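PDB 6EVU: PrgB from Enterococcus faecalis, which binds and compacts DNA and so promotes cell aggregation, biofilm formation and conjugation, the part described here being its adhesin domain. Local coordinates for residues Ser215-Asn220 with Gly237-Pro242. Numbering follows the deposited sequence.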
loop_
_atom_site.group_PDB
_atom_site.type_symbol
_atom_site.label_atom_id
_atom_site.label_comp_id
_atom_site.label_asym_id
_atom_site.label_seq_id
_atom_site.Cartn_x
_atom_site.Cartn_y
_atom_site.Cartn_z
ATOM N N SER A 215 -8.425 -0.475 -3.331
ATOM C CA SER A 215 -9.729 -0.985 -3.766
ATOM C C SER A 215 -10.199 -2.039 -2.770
ATOM O O SER A 215 -9.466 -2.408 -1.839
ATOM C CB SER A 215 -9.648 -1.580 -5.175
ATOM O OG SER A 215 -8.827 -2.735 -5.105
ATOM N N ASP A 216 -11.407 -2.575 -3.021
ATOM C CA ASP A 216 -11.927 -3.744 -2.315
ATOM C C ASP A 216 -11.813 -3.575 -0.799
ATOM O O ASP A 216 -11.330 -4.443 -0.066
ATOM C CB ASP A 216 -11.237 -5.012 -2.788
ATOM C CG ASP A 216 -11.314 -5.158 -4.285
ATOM O OD1 ASP A 216 -12.444 -5.289 -4.777
ATOM O OD2 ASP A 216 -10.256 -5.074 -4.952
ATOM N N PHE A 217 -12.338 -2.452 -0.328
ATOM C CA PHE A 217 -12.336 -2.235 1.107
ATOM C C PHE A 217 -13.194 -3.315 1.751
ATOM O O PHE A 217 -14.271 -3.640 1.248
ATOM C CB PHE A 217 -12.813 -0.810 1.409
ATOM C CG PHE A 217 -11.708 0.195 1.188
ATOM C CD1 PHE A 217 -11.386 0.627 -0.095
ATOM C CD2 PHE A 217 -10.865 0.542 2.242
ATOM C CE1 PHE A 217 -10.278 1.471 -0.307
ATOM C CE2 PHE A 217 -9.758 1.418 2.060
ATOM C CZ PHE A 217 -9.475 1.889 0.789
ATOM N N GLY A 218 -12.646 -3.983 2.765
ATOM C CA GLY A 218 -13.306 -5.128 3.352
ATOM C C GLY A 218 -14.519 -4.728 4.171
ATOM O O GLY A 218 -14.932 -3.556 4.259
ATOM N N ALA A 219 -15.129 -5.752 4.761
ATOM C CA ALA A 219 -16.316 -5.517 5.594
ATOM C C ALA A 219 -15.988 -4.451 6.629
ATOM O O ALA A 219 -14.868 -4.414 7.114
ATOM C CB ALA A 219 -16.740 -6.813 6.292
ATOM N N ASN A 220 -16.945 -3.556 6.917
ATOM C CA ASN A 220 -16.740 -2.515 7.939
ATOM C C ASN A 220 -15.611 -1.529 7.615
ATOM O O ASN A 220 -15.252 -0.717 8.490
ATOM C CB ASN A 220 -16.455 -3.135 9.317
ATOM C CG ASN A 220 -17.350 -4.333 9.612
ATOM O OD1 ASN A 220 -18.560 -4.243 9.539
ATOM N ND2 ASN A 220 -16.733 -5.476 9.887
ATOM N N GLY A 237 -14.203 0.775 -9.992
ATOM C CA GLY A 237 -14.366 0.475 -8.587
ATOM C C GLY A 237 -13.138 0.740 -7.751
ATOM O O GLY A 237 -13.193 0.610 -6.521
ATOM N N LYS A 238 -12.040 1.129 -8.378
ATOM C CA LYS A 238 -10.794 1.411 -7.693
ATOM C C LYS A 238 -10.624 2.913 -7.472
ATOM O O LYS A 238 -11.250 3.752 -8.132
ATOM C CB LYS A 238 -9.616 0.865 -8.504
ATOM C CG LYS A 238 -9.705 -0.644 -8.835
ATOM C CD LYS A 238 -8.674 -0.987 -9.899
ATOM C CE LYS A 238 -9.047 -2.296 -10.637
ATOM N NZ LYS A 238 -8.517 -2.323 -12.036
ATOM N N PHE A 239 -9.728 3.247 -6.564
ATOM C CA PHE A 239 -9.470 4.622 -6.171
ATOM C C PHE A 239 -8.048 4.962 -6.618
ATOM O O PHE A 239 -7.085 4.394 -6.095
ATOM C CB PHE A 239 -9.655 4.757 -4.662
ATOM C CG PHE A 239 -11.046 4.377 -4.156
ATOM C CD1 PHE A 239 -11.387 3.060 -3.872
ATOM C CD2 PHE A 239 -12.024 5.368 -3.948
ATOM C CE1 PHE A 239 -12.654 2.721 -3.363
ATOM C CE2 PHE A 239 -13.288 5.030 -3.451
ATOM C CZ PHE A 239 -13.611 3.716 -3.168
ATOM N N TYR A 240 -7.921 5.864 -7.590
ATOM C CA TYR A 240 -6.625 6.346 -8.041
ATOM C C TYR A 240 -6.806 7.617 -8.851
ATOM O O TYR A 240 -7.929 8.044 -9.143
ATOM C CB TYR A 240 -5.885 5.296 -8.877
ATOM C CG TYR A 240 -6.677 4.843 -10.086
ATOM C CD1 TYR A 240 -7.630 3.834 -9.975
ATOM C CD2 TYR A 240 -6.491 5.427 -11.333
ATOM C CE1 TYR A 240 -8.352 3.373 -11.067
ATOM C CE2 TYR A 240 -7.244 4.986 -12.469
ATOM C CZ TYR A 240 -8.168 3.944 -12.320
ATOM O OH TYR A 240 -8.901 3.493 -13.409
ATOM N N SER A 241 -5.681 8.222 -9.223
ATOM C CA SER A 241 -5.743 9.382 -10.105
ATOM C C SER A 241 -5.769 8.902 -11.542
ATOM O O SER A 241 -4.799 8.269 -11.992
ATOM C CB SER A 241 -4.571 10.330 -9.900
ATOM O OG SER A 241 -4.554 11.333 -10.934
ATOM N N PRO A 242 -6.832 9.184 -12.294
ATOM C CA PRO A 242 -6.891 8.762 -13.699
ATOM C C PRO A 242 -6.038 9.599 -14.634
ATOM O O PRO A 242 -6.043 9.331 -15.836
ATOM C CB PRO A 242 -8.379 8.916 -14.055
ATOM C CG PRO A 242 -9.041 9.526 -12.847
ATOM C CD PRO A 242 -7.988 10.006 -11.906
HETATM O O HOH W 1 -13.477 -1.469 -4.343
#
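Phe217 turns the CD1-CE1 edge of its ring to the face of Phe239 in an offset edge-to-face pair, the planes at 87° and the centroids 5.8 Å apart. The contact falls on the CD1-CE1 side of Phe239, not over its centre: Phe217 CE1 lies 4.1 Å from both CD1 and CE1 of Phe239. At the edge of the Phe239 ring, near its plane, sits Ser215 CA, 4.4 Å from Phe239 CD1. With CB directed at the opposing segment and CG beside the backbone N (chi1 -79° in Phe217, -59° in Phe239), each ring is carried to the other. The pair joins the loop after strand 211-215, a member of the large antiparallel sheet of this antigen I/II-family adhesin domain, to the short strand 239-240, where Phe239 also stacks with Phe223. No direct hydrogen bond links 215-220 with 237-242, but a water accepts from Asp216 N (2.7 Å) and donates to Gly237 O (3.0 Å). Ser215 CB packs against Lys238 CG at 3.8 Å, beyond which the extended lysine chain leads away to a salt bridge with Asp168. Ser215 OG donates to Asp216 OD2 from above the carboxylate plane, and that same oxygen forms a salt bridge with Lys170.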